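Local coordinates for protein Lys-gingipain catalytic subunit (Porphyromonas gingivalis, PDB 6I9A) that cleaves proteins after lysine as a secreted cysteine protease and may act as a virulence factor in periodontal disease, at residues 263-277 against 357-369. Residues are numbered along the deposited sequence; the frame is centred on the assembly and turned at random.
Sequences EVITRVKEKGAYAYI and YHVLGDGSVMPYR. With CA (calcium ion), chain H.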
loop_
_atom_site.group_PDB
_atom_site.type_symbol
_atom_site.label_atom_id
_atom_site.label_comp_id
_atom_site.label_asym_id
_atom_site.label_seq_id
_atom_site.Cartn_x
_atom_site.Cartn_y
_atom_site.Cartn_z
ATOM N N GLU A 263 3.112 2.883 -13.276
ATOM C CA GLU A 263 2.372 1.829 -13.953
ATOM C C GLU A 263 3.356 0.768 -14.442
ATOM O O GLU A 263 3.124 -0.425 -14.307
ATOM C CB GLU A 263 1.565 2.414 -15.121
ATOM C CG GLU A 263 0.322 3.145 -14.625
ATOM C CD GLU A 263 -0.433 3.856 -15.736
ATOM O OE1 GLU A 263 0.180 4.614 -16.519
ATOM O OE2 GLU A 263 -1.675 3.721 -15.758
ATOM N N VAL A 264 4.468 1.200 -15.079
ATOM C CA VAL A 264 5.405 0.182 -15.600
ATOM C C VAL A 264 5.995 -0.642 -14.469
ATOM O O VAL A 264 6.111 -1.873 -14.608
ATOM C CB VAL A 264 6.502 0.874 -16.445
ATOM C CG1 VAL A 264 7.580 -0.122 -16.884
ATOM C CG2 VAL A 264 5.878 1.520 -17.685
ATOM N N ILE A 265 6.393 -0.014 -13.364
ATOM C CA ILE A 265 7.114 -0.756 -12.333
ATOM C C ILE A 265 6.209 -1.820 -11.688
ATOM O O ILE A 265 6.734 -2.825 -11.190
ATOM C CB ILE A 265 7.742 0.209 -11.297
ATOM C CG1 ILE A 265 8.969 -0.428 -10.640
ATOM C CG2 ILE A 265 6.694 0.714 -10.254
ATOM C CD1 ILE A 265 9.774 0.624 -9.802
ATOM N N THR A 266 4.871 -1.606 -11.712
ATOM C CA THR A 266 3.960 -2.602 -11.181
ATOM C C THR A 266 3.522 -3.577 -12.267
ATOM O O THR A 266 3.331 -4.756 -11.958
ATOM C CB THR A 266 2.791 -1.931 -10.490
ATOM O OG1 THR A 266 2.160 -0.948 -11.349
ATOM C CG2 THR A 266 3.197 -1.310 -9.196
ATOM N N ARG A 267 3.359 -3.142 -13.529
ATOM C CA ARG A 267 2.896 -4.038 -14.612
ATOM C C ARG A 267 3.947 -5.056 -15.048
ATOM O O ARG A 267 3.561 -6.086 -15.599
ATOM C CB ARG A 267 2.494 -3.222 -15.843
ATOM C CG ARG A 267 1.254 -2.390 -15.644
ATOM C CD ARG A 267 1.059 -1.475 -16.823
ATOM N NE ARG A 267 -0.192 -0.745 -16.631
ATOM C CZ ARG A 267 -0.775 0.006 -17.564
ATOM N NH1 ARG A 267 -0.181 0.195 -18.745
ATOM N NH2 ARG A 267 -1.922 0.625 -17.300
ATOM N N VAL A 268 5.251 -4.782 -14.895
ATOM C CA VAL A 268 6.254 -5.685 -15.472
ATOM C C VAL A 268 6.178 -7.070 -14.829
ATOM O O VAL A 268 5.960 -7.241 -13.616
ATOM C CB VAL A 268 7.668 -5.083 -15.401
ATOM C CG1 VAL A 268 7.873 -4.000 -16.460
ATOM C CG2 VAL A 268 8.019 -4.568 -14.003
ATOM N N LYS A 269 6.388 -8.103 -15.687
ATOM C CA LYS A 269 6.192 -9.485 -15.284
ATOM C C LYS A 269 7.374 -10.052 -14.511
ATOM O O LYS A 269 8.499 -10.005 -15.007
ATOM C CB LYS A 269 5.965 -10.359 -16.541
ATOM C CG LYS A 269 5.618 -11.801 -16.157
ATOM C CD LYS A 269 5.106 -12.600 -17.369
ATOM C CE LYS A 269 4.432 -13.921 -16.966
ATOM N NZ LYS A 269 3.086 -13.742 -16.267
ATOM N N GLU A 270 7.124 -10.610 -13.330
ATOM C CA GLU A 270 8.146 -11.319 -12.542
ATOM C C GLU A 270 9.407 -10.478 -12.356
ATOM O O GLU A 270 10.523 -10.991 -12.291
ATOM C CB GLU A 270 8.471 -12.697 -13.179
ATOM C CG GLU A 270 7.261 -13.645 -13.109
ATOM C CD GLU A 270 7.435 -14.983 -13.797
ATOM O OE1 GLU A 270 8.438 -15.164 -14.512
ATOM O OE2 GLU A 270 6.562 -15.854 -13.603
ATOM N N LYS A 271 9.187 -9.184 -12.158
ATOM C CA LYS A 271 10.263 -8.235 -11.842
ATOM C C LYS A 271 9.578 -6.980 -11.320
ATOM O O LYS A 271 8.358 -6.866 -11.369
ATOM C CB LYS A 271 11.141 -7.997 -13.081
ATOM C CG LYS A 271 10.398 -7.241 -14.183
ATOM C CD LYS A 271 11.172 -7.116 -15.520
ATOM C CE LYS A 271 11.417 -8.425 -16.246
ATOM N NZ LYS A 271 10.185 -8.942 -16.923
ATOM N N GLY A 272 10.379 -6.017 -10.905
ATOM C CA GLY A 272 9.796 -4.759 -10.427
ATOM C C GLY A 272 9.088 -4.902 -9.083
ATOM O O GLY A 272 9.510 -5.644 -8.177
ATOM N N ALA A 273 8.017 -4.091 -8.939
ATOM C CA ALA A 273 7.342 -3.868 -7.659
ATOM C C ALA A 273 5.989 -4.538 -7.555
ATOM O O ALA A 273 5.322 -4.742 -8.573
ATOM C CB ALA A 273 7.126 -2.327 -7.531
ATOM N N TYR A 274 5.533 -4.758 -6.308
ATOM C CA TYR A 274 4.126 -5.134 -6.098
ATOM C C TYR A 274 3.249 -3.902 -5.820
ATOM O O TYR A 274 2.027 -3.978 -5.958
ATOM C CB TYR A 274 3.992 -6.153 -4.957
ATOM C CG TYR A 274 4.439 -5.646 -3.610
ATOM C CD1 TYR A 274 3.622 -4.802 -2.857
ATOM C CD2 TYR A 274 5.695 -5.969 -3.095
ATOM C CE1 TYR A 274 4.022 -4.344 -1.601
ATOM C CE2 TYR A 274 6.107 -5.504 -1.837
ATOM C CZ TYR A 274 5.284 -4.655 -1.121
ATOM O OH TYR A 274 5.627 -4.184 0.114
ATOM N N ALA A 275 3.860 -2.752 -5.496
ATOM C CA ALA A 275 3.124 -1.503 -5.266
ATOM C C ALA A 275 4.123 -0.379 -5.425
ATOM O O ALA A 275 5.330 -0.520 -5.194
ATOM C CB ALA A 275 2.504 -1.470 -3.885
ATOM N N TYR A 276 3.571 0.785 -5.784
ATOM C CA TYR A 276 4.336 2.040 -5.976
ATOM C C TYR A 276 3.568 3.168 -5.380
ATOM O O TYR A 276 2.358 3.287 -5.577
ATOM C CB TYR A 276 4.539 2.293 -7.472
ATOM C CG TYR A 276 5.423 3.498 -7.735
ATOM C CD1 TYR A 276 6.793 3.443 -7.493
ATOM C CD2 TYR A 276 4.885 4.699 -8.190
ATOM C CE1 TYR A 276 7.620 4.543 -7.730
ATOM C CE2 TYR A 276 5.713 5.807 -8.441
ATOM C CZ TYR A 276 7.079 5.716 -8.200
ATOM O OH TYR A 276 7.920 6.768 -8.408
ATOM N N ILE A 277 4.285 4.023 -4.638
ATOM C CA ILE A 277 3.705 5.288 -4.169
ATOM C C ILE A 277 4.444 6.424 -4.866
ATOM O O ILE A 277 5.688 6.454 -4.834
ATOM C CB ILE A 277 3.860 5.454 -2.628
ATOM C CG1 ILE A 277 3.004 4.389 -1.907
ATOM C CG2 ILE A 277 3.409 6.868 -2.223
ATOM C CD1 ILE A 277 3.392 4.222 -0.433
ATOM N N TYR A 357 -0.547 12.450 -4.362
ATOM C CA TYR A 357 0.044 11.127 -4.127
ATOM C C TYR A 357 -0.943 10.015 -4.367
ATOM O O TYR A 357 -2.147 10.120 -4.011
ATOM C CB TYR A 357 0.680 11.071 -2.746
ATOM C CG TYR A 357 2.142 11.503 -2.770
ATOM C CD1 TYR A 357 2.510 12.848 -2.643
ATOM C CD2 TYR A 357 3.155 10.578 -3.001
ATOM C CE1 TYR A 357 3.846 13.236 -2.715
ATOM C CE2 TYR A 357 4.488 10.964 -3.046
ATOM C CZ TYR A 357 4.829 12.289 -2.890
ATOM O OH TYR A 357 6.169 12.605 -2.918
ATOM N N HIS A 358 -0.456 8.944 -4.980
ATOM C CA HIS A 358 -1.270 7.769 -5.278
ATOM C C HIS A 358 -0.515 6.514 -4.982
ATOM O O HIS A 358 0.713 6.477 -5.071
ATOM C CB HIS A 358 -1.614 7.767 -6.792
ATOM C CG HIS A 358 -2.615 8.824 -7.177
ATOM N ND1 HIS A 358 -2.260 10.140 -7.314
ATOM C CD2 HIS A 358 -3.957 8.716 -7.381
ATOM C CE1 HIS A 358 -3.390 10.801 -7.604
ATOM N NE2 HIS A 358 -4.439 9.980 -7.647
ATOM N N VAL A 359 -1.306 5.442 -4.747
ATOM C CA VAL A 359 -0.802 4.086 -4.778
ATOM C C VAL A 359 -1.208 3.459 -6.125
ATOM O O VAL A 359 -2.409 3.423 -6.458
ATOM C CB VAL A 359 -1.343 3.218 -3.629
ATOM C CG1 VAL A 359 -0.799 1.776 -3.771
ATOM C CG2 VAL A 359 -0.954 3.783 -2.245
ATOM N N LEU A 360 -0.216 2.921 -6.835
ATOM C CA LEU A 360 -0.404 2.054 -8.014
ATOM C C LEU A 360 0.042 0.650 -7.587
ATOM O O LEU A 360 1.008 0.485 -6.828
ATOM C CB LEU A 360 0.397 2.558 -9.213
ATOM C CG LEU A 360 -0.165 3.876 -9.776
ATOM C CD1 LEU A 360 0.886 4.637 -10.589
ATOM C CD2 LEU A 360 -1.398 3.585 -10.651
ATOM N N GLY A 361 -0.697 -0.365 -8.033
ATOM C CA GLY A 361 -0.506 -1.693 -7.466
ATOM C C GLY A 361 -1.312 -1.824 -6.174
ATOM O O GLY A 361 -2.300 -1.110 -5.977
ATOM N N ASP A 362 -0.965 -2.779 -5.310
ATOM C CA ASP A 362 -1.870 -3.170 -4.233
ATOM C C ASP A 362 -1.532 -2.481 -2.920
ATOM O O ASP A 362 -0.605 -2.850 -2.183
ATOM C CB ASP A 362 -1.822 -4.696 -4.091
ATOM C CG ASP A 362 -2.844 -5.241 -3.095
ATOM O OD1 ASP A 362 -3.489 -4.422 -2.392
ATOM O OD2 ASP A 362 -3.028 -6.485 -3.056
ATOM N N GLY A 363 -2.340 -1.476 -2.596
ATOM C CA GLY A 363 -2.182 -0.698 -1.380
ATOM C C GLY A 363 -2.592 -1.399 -0.099
ATOM O O GLY A 363 -2.282 -0.946 1.014
ATOM N N SER A 364 -3.275 -2.562 -0.237
ATOM C CA SER A 364 -3.707 -3.334 0.935
ATOM C C SER A 364 -2.647 -4.280 1.460
ATOM O O SER A 364 -2.845 -4.902 2.498
ATOM C CB SER A 364 -5.009 -4.087 0.662
ATOM O OG SER A 364 -4.810 -5.203 -0.197
ATOM N N VAL A 365 -1.505 -4.400 0.765
ATOM C CA VAL A 365 -0.398 -5.245 1.266
ATOM C C VAL A 365 0.117 -4.633 2.561
ATOM O O VAL A 365 0.233 -3.391 2.703
ATOM C CB VAL A 365 0.721 -5.315 0.205
ATOM C CG1 VAL A 365 1.988 -5.972 0.775
ATOM C CG2 VAL A 365 0.251 -6.053 -1.047
ATOM N N MET A 366 0.501 -5.483 3.501
ATOM C CA MET A 366 1.197 -5.133 4.718
ATOM C C MET A 366 2.687 -5.406 4.516
ATOM O O MET A 366 3.115 -6.567 4.581
ATOM C CB MET A 366 0.690 -5.918 5.939
ATOM C CG MET A 366 -0.676 -5.482 6.366
ATOM S SD MET A 366 -0.938 -5.971 8.063
ATOM C CE MET A 366 -2.614 -5.392 8.302
ATOM N N PRO A 367 3.516 -4.411 4.248
ATOM C CA PRO A 367 4.926 -4.705 3.985
ATOM C C PRO A 367 5.600 -5.246 5.223
ATOM O O PRO A 367 5.418 -4.763 6.348
ATOM C CB PRO A 367 5.533 -3.344 3.568
ATOM C CG PRO A 367 4.312 -2.542 3.100
ATOM C CD PRO A 367 3.224 -2.972 4.062
ATOM N N TYR A 368 6.499 -6.226 4.992
ATOM C CA TYR A 368 7.364 -6.703 6.074
ATOM C C TYR A 368 8.404 -5.613 6.404
ATOM O O TYR A 368 8.624 -4.664 5.626
ATOM C CB TYR A 368 8.085 -8.023 5.636
ATOM C CG TYR A 368 7.128 -9.070 5.115
ATOM C CD1 TYR A 368 6.111 -9.575 5.921
ATOM C CD2 TYR A 368 7.237 -9.552 3.817
ATOM C CE1 TYR A 368 5.223 -10.529 5.442
ATOM C CE2 TYR A 368 6.360 -10.513 3.318
ATOM C CZ TYR A 368 5.329 -10.977 4.131
ATOM O OH TYR A 368 4.390 -11.875 3.674
ATOM N N ARG A 369 9.008 -5.733 7.578
ATOM C CA ARG A 369 10.049 -4.823 8.027
ATOM C C ARG A 369 11.236 -5.686 8.372
ATOM O O ARG A 369 11.323 -6.238 9.481
ATOM C CB ARG A 369 9.572 -3.991 9.202
ATOM C CG ARG A 369 8.481 -2.983 8.830
ATOM C CD ARG A 369 8.000 -2.174 10.081
ATOM N NE ARG A 369 7.256 -2.980 11.055
ATOM C CZ ARG A 369 5.947 -3.185 11.004
ATOM N NH1 ARG A 369 5.249 -2.741 9.985
ATOM N NH2 ARG A 369 5.341 -3.933 11.940
HETATM CA CA CA H . -2.065 5.020 -17.819
HETATM O O HOH W 1 -3.650 6.083 -19.325
HETATM O O HOH W 2 -0.479 6.745 -18.534
HETATM O O HOH W 3 -0.987 4.115 -19.718
#
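Tyr276 and Leu360 form an antiparallel hydrogen-bonded pair: Tyr276 N donates to Leu360 O at 2.8 Å, and Leu360 N returns a bond to Tyr276 O at 2.9 Å; the ladder continues through the backbones of His358 and Gly278. Where the second strand ends, Asp362 N adds a longer, nearly straight bond to Tyr274 O (3.3 Å, 168° at the hydrogen), lying in the carbonyl plane. A CA-H...O contact from Ala275 CA to Leu360 O lies between these bonds, and another, from Ile277 CA to His358 O, follows on the far side of the pair.

Apolar packing differs on the two faces. Beside Val359, Ile277 sends CG1 to Val359 CG2 (4.0 Å), while its CG2 meets the edge of the Tyr357 ring at CD2 (3.8 Å). On the face of Leu360, helix 263-267 lies over the strand: Leu360 CD1 reaches Glu263 N, and Thr266 CG2 rests 3.7 Å from Leu360 O, close to Gly361 CA. At the corner before strand 275-277, Tyr274, its CG set between backbone N and carbonyl carbon (chi1 63°), meets the chain that follows strand 357-361, with CE1 3.5 Å from Val365 CG1 and its hydroxyl against Pro367 CB.

The helix also carries a metal ligand. Both carboxylate oxygens of Glu263 grip a calcium ion also bound by Asp85, the backbone O of Phe254 and three waters; Ser122 also bonds to OE2.

Through this pairing, strand 357-361 flanks strand 273-279 as the antiparallel edge of the otherwise parallel six-stranded sheet in the C25 catalytic domain, an alpha/beta fold of clan CD.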